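Local atomic coordinates of CT296 (Chlamydia trachomatis, PDB entry 3QH6), a protein that is of unknown function but structurally resembles Fe(II) 2-oxoglutarate-dependent enzymes, a resemblance that hints at, without proving, an iron-linked role. Residues A[95-100]-A[142-147]; A[104-109]-A[129-134]; A[112-117]-A[137-142]. All coordinates share one frame; numbering follows the deposited sequence. Where two conformers were deposited one is given.

Contact 1: residues A[95-100]-A[142-147]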
# COMPACT_ATOMS: atom_id res chain seq x y z
N ASP A 95 2.44 -0.12 -9.92
CA ASP A 95 2.75 0.63 -8.71
C ASP A 95 3.32 2.02 -9.05
O ASP A 95 3.62 2.31 -10.20
CB ASP A 95 3.69 -0.18 -7.81
CG ASP A 95 5.10 -0.17 -8.28
OD1 ASP A 95 5.61 0.94 -8.58
OD2 ASP A 95 5.69 -1.26 -8.36
N LEU A 96 3.42 2.90 -8.07
CA LEU A 96 4.01 4.22 -8.32
C LEU A 96 4.64 4.69 -7.03
O LEU A 96 4.00 4.69 -5.99
CB LEU A 96 2.93 5.22 -8.76
CG LEU A 96 3.37 6.66 -9.08
CD1 LEU A 96 4.22 6.76 -10.34
CD2 LEU A 96 2.17 7.60 -9.21
N TRP A 97 5.89 5.10 -7.10
CA TRP A 97 6.55 5.65 -5.92
C TRP A 97 6.30 7.15 -5.92
O TRP A 97 6.68 7.83 -6.86
CB TRP A 97 8.04 5.36 -6.04
CG TRP A 97 8.84 5.91 -4.91
CD1 TRP A 97 8.49 5.95 -3.60
CD2 TRP A 97 10.14 6.49 -5.00
NE1 TRP A 97 9.51 6.52 -2.85
CE2 TRP A 97 10.53 6.86 -3.70
CE3 TRP A 97 11.02 6.73 -6.07
CZ2 TRP A 97 11.76 7.46 -3.44
CZ3 TRP A 97 12.23 7.33 -5.80
CH2 TRP A 97 12.59 7.69 -4.49
N VAL A 98 5.64 7.67 -4.89
CA VAL A 98 5.19 9.07 -4.94
C VAL A 98 5.81 9.89 -3.79
O VAL A 98 6.01 9.37 -2.68
CB VAL A 98 3.65 9.20 -4.88
CG1 VAL A 98 3.00 8.56 -6.11
CG2 VAL A 98 3.12 8.57 -3.62
N GLN A 99 6.11 11.15 -4.07
CA GLN A 99 6.55 12.10 -3.06
C GLN A 99 5.35 12.87 -2.45
O GLN A 99 5.38 13.28 -1.29
CB GLN A 99 7.56 13.08 -3.68
CG GLN A 99 7.65 14.43 -3.00
CD GLN A 99 7.90 14.32 -1.51
OE1 GLN A 99 8.76 13.56 -1.06
NE2 GLN A 99 7.13 15.08 -0.72
N LYS A 100 4.29 13.06 -3.23
CA LYS A 100 3.14 13.89 -2.83
C LYS A 100 1.83 13.15 -3.12
O LYS A 100 1.75 12.41 -4.11
CB LYS A 100 3.16 15.20 -3.62
CG LYS A 100 4.54 15.79 -3.83
CD LYS A 100 4.50 17.11 -4.57
CE LYS A 100 5.75 17.94 -4.31
NZ LYS A 100 5.84 18.35 -2.88
N GLY A 142 9.06 15.70 3.49
CA GLY A 142 10.31 14.96 3.42
C GLY A 142 10.15 13.47 3.13
O GLY A 142 11.14 12.77 2.92
N ASP A 143 8.92 12.98 3.12
CA ASP A 143 8.68 11.53 3.16
C ASP A 143 8.09 11.05 1.85
O ASP A 143 7.64 11.85 1.05
CB ASP A 143 7.73 11.17 4.30
CG ASP A 143 8.21 11.68 5.65
OD1 ASP A 143 9.44 11.83 5.83
OD2 ASP A 143 7.35 11.94 6.53
N THR A 144 8.07 9.74 1.64
CA THR A 144 7.48 9.21 0.42
C THR A 144 6.58 8.01 0.70
O THR A 144 6.49 7.51 1.82
CB THR A 144 8.57 8.78 -0.61
OG1 THR A 144 9.21 7.58 -0.17
CG2 THR A 144 9.60 9.88 -0.84
N ALA A 145 5.91 7.55 -0.34
CA ALA A 145 4.99 6.45 -0.20
C ALA A 145 4.98 5.70 -1.51
O ALA A 145 5.47 6.19 -2.53
CB ALA A 145 3.59 6.96 0.16
N ILE A 146 4.42 4.50 -1.49
CA ILE A 146 4.27 3.74 -2.73
C ILE A 146 2.81 3.30 -2.84
O ILE A 146 2.21 2.85 -1.87
CB ILE A 146 5.27 2.54 -2.83
CG1 ILE A 146 5.18 1.87 -4.21
CG2 ILE A 146 5.08 1.49 -1.69
CD1 ILE A 146 6.29 0.85 -4.40
N ILE A 147 2.21 3.56 -4.00
CA ILE A 147 0.85 3.12 -4.23
C ILE A 147 0.92 1.82 -5.01
O ILE A 147 1.66 1.71 -5.98
CB ILE A 147 -0.00 4.19 -4.98
CG1 ILE A 147 -1.42 3.66 -5.16
CG2 ILE A 147 0.62 4.59 -6.32
CD1 ILE A 147 -2.31 3.91 -3.93

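Contact 2: residues A[104-109]-A[129-134]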
# COMPACT_ATOMS: atom_id res chain seq x y z
N ILE A 104 -1.15 10.62 -6.83
CA ILE A 104 -1.94 9.40 -6.82
C ILE A 104 -3.21 9.66 -7.59
O ILE A 104 -4.16 10.26 -7.06
CB ILE A 104 -2.34 9.02 -5.37
CG1 ILE A 104 -1.09 8.94 -4.49
CG2 ILE A 104 -3.14 7.72 -5.35
CD1 ILE A 104 -1.42 8.69 -3.03
N LEU A 105 -3.26 9.23 -8.84
CA LEU A 105 -4.44 9.56 -9.67
C LEU A 105 -5.41 8.38 -9.70
O LEU A 105 -5.11 7.33 -9.17
CB LEU A 105 -3.99 9.90 -11.09
CG LEU A 105 -2.84 10.90 -11.09
CD1 LEU A 105 -2.25 11.08 -12.49
CD2 LEU A 105 -3.38 12.19 -10.55
N PHE A 106 -6.57 8.55 -10.34
CA PHE A 106 -7.53 7.46 -10.43
C PHE A 106 -6.97 6.21 -11.13
O PHE A 106 -6.32 6.30 -12.17
CB PHE A 106 -8.82 7.94 -11.16
CG PHE A 106 -9.87 6.85 -11.32
CD1 PHE A 106 -10.64 6.47 -10.24
CD2 PHE A 106 -10.09 6.23 -12.53
CE1 PHE A 106 -11.59 5.47 -10.37
CE2 PHE A 106 -11.04 5.24 -12.66
CZ PHE A 106 -11.80 4.86 -11.55
N ASP A 107 -7.28 5.04 -10.57
CA ASP A 107 -6.97 3.76 -11.20
C ASP A 107 -8.17 2.87 -10.92
O ASP A 107 -8.71 2.89 -9.82
CB ASP A 107 -5.68 3.17 -10.57
CG ASP A 107 -5.20 1.90 -11.26
OD1 ASP A 107 -5.90 0.87 -11.17
OD2 ASP A 107 -4.09 1.90 -11.83
N ASP A 108 -8.62 2.13 -11.92
CA ASP A 108 -9.86 1.37 -11.78
C ASP A 108 -9.65 -0.04 -11.22
O ASP A 108 -10.60 -0.85 -11.24
CB ASP A 108 -10.63 1.31 -13.13
CG ASP A 108 -9.95 0.42 -14.16
OD1 ASP A 108 -8.77 0.07 -13.97
OD2 ASP A 108 -10.59 0.08 -15.19
N CYS A 109 -8.46 -0.33 -10.67
CA CYS A 109 -8.19 -1.66 -10.10
C CYS A 109 -9.16 -2.03 -8.96
O CYS A 109 -9.83 -1.18 -8.40
CB CYS A 109 -6.73 -1.77 -9.61
SG CYS A 109 -6.34 -0.62 -8.22
N SER A 129 -10.51 1.89 -2.64
CA SER A 129 -10.75 1.70 -4.06
C SER A 129 -11.17 3.01 -4.68
O SER A 129 -11.61 3.90 -4.00
CB SER A 129 -11.75 0.56 -4.33
OG SER A 129 -13.07 0.98 -4.26
N GLY A 130 -11.00 3.12 -5.98
CA GLY A 130 -11.31 4.38 -6.66
C GLY A 130 -10.29 5.48 -6.39
O GLY A 130 -9.12 5.21 -6.19
N GLU A 131 -10.73 6.73 -6.39
CA GLU A 131 -9.83 7.88 -6.16
C GLU A 131 -9.26 7.87 -4.73
O GLU A 131 -9.93 7.44 -3.79
CB GLU A 131 -10.61 9.19 -6.40
CG GLU A 131 -11.27 9.22 -7.80
CD GLU A 131 -10.98 10.49 -8.57
OE1 GLU A 131 -10.62 11.50 -7.92
OE2 GLU A 131 -11.12 10.48 -9.82
N TYR A 132 -8.04 8.37 -4.58
CA TYR A 132 -7.43 8.48 -3.26
C TYR A 132 -8.32 9.34 -2.36
O TYR A 132 -8.74 10.44 -2.77
CB TYR A 132 -6.03 9.10 -3.38
CG TYR A 132 -5.25 9.04 -2.09
CD1 TYR A 132 -4.75 7.83 -1.63
CD2 TYR A 132 -5.00 10.19 -1.34
CE1 TYR A 132 -4.05 7.76 -0.46
CE2 TYR A 132 -4.29 10.12 -0.16
CZ TYR A 132 -3.82 8.90 0.27
OH TYR A 132 -3.11 8.78 1.43
N PRO A 133 -8.62 8.84 -1.15
CA PRO A 133 -9.55 9.57 -0.26
C PRO A 133 -8.91 10.75 0.43
O PRO A 133 -7.82 10.64 1.01
CB PRO A 133 -9.96 8.51 0.77
CG PRO A 133 -8.87 7.57 0.79
CD PRO A 133 -8.32 7.50 -0.61
N GLN A 134 -9.61 11.87 0.39
CA GLN A 134 -9.12 13.10 0.98
C GLN A 134 -9.38 13.12 2.48
O GLN A 134 -10.38 12.58 2.97
CB GLN A 134 -9.78 14.31 0.29
CG GLN A 134 -9.46 14.39 -1.21
CD GLN A 134 -7.97 14.48 -1.49
OE1 GLN A 134 -7.36 13.56 -2.05
NE2 GLN A 134 -7.36 15.60 -1.11
O HOH W 1 -6.91 9.19 -7.07
O HOH W 2 -6.64 5.94 -7.12
O HOH W 3 -9.79 1.43 -7.85

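Contact 3: residues A[112-117]-A[137-142]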
# COMPACT_ATOMS: atom_id res chain seq x y z
N SER A 112 -6.58 -0.56 -4.13
CA SER A 112 -5.21 -0.04 -4.01
C SER A 112 -4.70 -0.09 -2.56
O SER A 112 -5.49 -0.10 -1.61
CB SER A 112 -5.14 1.40 -4.56
OG SER A 112 -5.51 1.45 -5.93
N VAL A 113 -3.38 -0.06 -2.39
CA VAL A 113 -2.84 0.12 -1.05
C VAL A 113 -1.80 1.21 -1.12
O VAL A 113 -0.89 1.15 -1.94
CB VAL A 113 -2.19 -1.17 -0.51
CG1 VAL A 113 -1.44 -0.87 0.83
CG2 VAL A 113 -3.25 -2.23 -0.32
N LEU A 114 -1.94 2.21 -0.27
CA LEU A 114 -0.92 3.25 -0.17
C LEU A 114 -0.10 2.86 1.04
O LEU A 114 -0.62 2.76 2.13
CB LEU A 114 -1.58 4.63 0.02
CG LEU A 114 -0.71 5.88 0.18
CD1 LEU A 114 0.18 5.81 1.42
CD2 LEU A 114 0.13 6.10 -1.03
N LEU A 115 1.19 2.62 0.85
CA LEU A 115 2.04 2.26 1.98
C LEU A 115 3.06 3.36 2.20
O LEU A 115 3.81 3.70 1.30
CB LEU A 115 2.73 0.94 1.66
CG LEU A 115 3.64 0.32 2.70
CD1 LEU A 115 2.91 -0.04 4.01
CD2 LEU A 115 4.20 -0.91 2.07
N CYS A 116 3.08 3.94 3.39
CA CYS A 116 4.03 5.02 3.65
C CYS A 116 5.43 4.41 3.97
O CYS A 116 5.52 3.43 4.73
CB CYS A 116 3.51 5.91 4.78
SG CYS A 116 4.64 7.25 5.17
N LEU A 117 6.49 4.95 3.34
CA LEU A 117 7.82 4.32 3.37
C LEU A 117 8.75 4.97 4.40
O LEU A 117 9.73 4.35 4.82
CB LEU A 117 8.51 4.36 1.99
CG LEU A 117 7.86 3.52 0.87
CD1 LEU A 117 8.72 3.56 -0.39
CD2 LEU A 117 7.64 2.07 1.32
N PHE A 137 -5.33 10.29 5.03
CA PHE A 137 -3.91 10.05 5.30
C PHE A 137 -2.99 10.95 4.48
O PHE A 137 -3.19 11.15 3.27
CB PHE A 137 -3.54 8.58 5.02
CG PHE A 137 -2.09 8.25 5.33
CD1 PHE A 137 -1.68 8.10 6.64
CD2 PHE A 137 -1.15 8.12 4.32
CE1 PHE A 137 -0.33 7.82 6.94
CE2 PHE A 137 0.20 7.85 4.61
CZ PHE A 137 0.60 7.69 5.93
N ASP A 138 -1.95 11.45 5.13
CA ASP A 138 -0.94 12.23 4.44
C ASP A 138 0.38 12.15 5.21
O ASP A 138 0.41 11.77 6.39
CB ASP A 138 -1.39 13.68 4.28
CG ASP A 138 -0.91 14.31 2.98
OD1 ASP A 138 0.11 13.84 2.41
OD2 ASP A 138 -1.54 15.29 2.51
N TRP A 139 1.46 12.52 4.53
CA TRP A 139 2.82 12.43 5.08
C TRP A 139 3.59 13.72 4.80
O TRP A 139 3.24 14.47 3.89
CB TRP A 139 3.54 11.22 4.47
CG TRP A 139 3.61 11.21 2.94
CD1 TRP A 139 4.66 11.63 2.16
CD2 TRP A 139 2.60 10.73 2.02
NE1 TRP A 139 4.36 11.46 0.83
CE2 TRP A 139 3.11 10.91 0.71
CE3 TRP A 139 1.32 10.18 2.18
CZ2 TRP A 139 2.38 10.56 -0.44
CZ3 TRP A 139 0.59 9.84 1.03
CH2 TRP A 139 1.13 10.02 -0.25
N GLY A 140 4.64 13.98 5.57
CA GLY A 140 5.39 15.23 5.48
C GLY A 140 6.15 15.36 4.18
O GLY A 140 6.41 14.37 3.51
N ALA A 141 6.51 16.59 3.83
CA ALA A 141 7.15 16.87 2.55
C ALA A 141 8.46 16.11 2.38
O ALA A 141 8.93 15.92 1.26
CB ALA A 141 7.38 18.37 2.38
N GLY A 142 9.06 15.70 3.49
CA GLY A 142 10.31 14.96 3.42
C GLY A 142 10.15 13.47 3.13
O GLY A 142 11.14 12.77 2.92

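Contact 1: residues A[95-100]-A[142-147]
With chi1 of 178° at W97 setting CG anti to the backbone N, and chi1 of 72° at T144 lodging OG1 between its own N and carbonyl carbon, indole and hydroxyl meet just beyond the end of the strand pair, T144 lying immediately before strand 145-151. W97 NE1 donates to T144 OG1 over 2.9 Å, and the oxygen lies at the indole edge, close to the ring plane. At the same edge W97 CD1 approaches A145 O at 3.2 Å; both contacts fall on the five-membered side, which limits how the indole can turn.

The backbones supply the regular ladder. L96 and I147 form one hydrogen-bonded pair, V98 and A145 the next, and W97 with I146 is the non-hydrogen-bonded pair between them; V98 N reaches A145 O at 2.8 Å. On the face of L96, V98, A145 and I147, the branch methyl I147 CG2, in the conformer given, lies against L96 CB.

T144 OG1 is gripped a second time by E36 of helix 29-42, whose L39 and K40 also pack against W97. Strand 91-98 forms one edge of the five-stranded sheet, and strand 145-151 separates it from strand 111-116.

Contact 2: residues A[104-109]-A[129-134]
Water-mediated packing of two irregular loops beside the antiparallel sheet, one leading into strand 111-116 and the other leaving strand 125-128, is combined here with an apolar CH-pi contact between I104 and Y132. At this buried end I104 CD1 stands over one face of the phenol ring, 3.8 Å from its centroid and 14° off the normal. The extended I104 chain, chi2 175°, carries this methyl over the ring centre, while I104 CG2 rests against Y132 CB at 3.8 Å. The phenol hydroxyl is held by the backbone oxygen of F137.

At the outer end F106 and E131 cross nearly at right angles. F106 CD1 meets E131 CG at 3.7 Å, and F106 CE1 reaches G130 CA. Within the first loop D107 OD1 accepts from C109 N at 2.9 Å through its anti lone pair, an Asx turn, while OD2 forms a salt bridge with R94.

No direct hydrogen bond joins the two segments; three waters do that work. One accepts from Y132 N and donates to I104 O at 3.0 Å, and a second donates to both L105 O and G130 O. The third accepts from G130 N at 2.8 Å and donates to D107 O and C109 O, so three backbone groups share it. The whole is a pair of loops bridged through waters, with I104 and Y132 both packing on L114 of strand 111-116.

Contact 3: residues A[112-117]-A[137-142]
L114 and C116, alternate residues of strand 111-116 in the antiparallel sheet of this cupin-clan protein, turn their side chains to the same face and there meet the aromatic pair F137 and W139 from the loop before strand 145-151. Each strand residue meets both aromatic residues, so the four make a compact apolar cluster with no hydrogen bond between the segments.

L114 is the bridge on one side. Its CD1 methyl lies obliquely to both rings, 3.8 Å from F137 CE2 and 4.1 Å from W139 CZ3, while its other methyl, CD2, approaches W139 CH2. The leucine crosses F137 at about a right angle.

C116 works at an edge instead. Its CB sits near the plane of F137, 3.6 Å from CZ, and SG continues beside the same rim at 5.5 Å from the ring centroid. The sulfur also makes an oblique sulfur-aromatic contact with the five-membered ring of W139.

W139 owes its setting to chi1 of 56°, which places CG between the backbone N and the carbonyl carbon. Its indole nitrogen is bound to Q99 O, and A145 adds packing against the ring. D138 OD1 accepts from W139 N at 2.8 Å, met on its anti side, 22° out of the carboxylate plane.

In the fold
After strand 20-23 and four helices the chain reaches strand 91-98, the first strand to take part in these contacts, and contact 1 closes the longest loop of the three by pairing it with the start of strand 145-151. Both other contacts lie within that loop. Their segments alternate: 104-109, 112-117, 129-134, then 137-142, so contacts 2 and 3 cross. Contact 2 joins the loop before strand 111-116 to the loop after strand 125-128, and contact 3 lays the approach to strand 145-151 against strand 111-116. They touch at several points, among them I104 CD1 on L114 CD2 at 3.6 Å. Contacts 1 and 3 share G142 and meet in the sheet, where I146 O and L115 N are probably hydrogen-bonded.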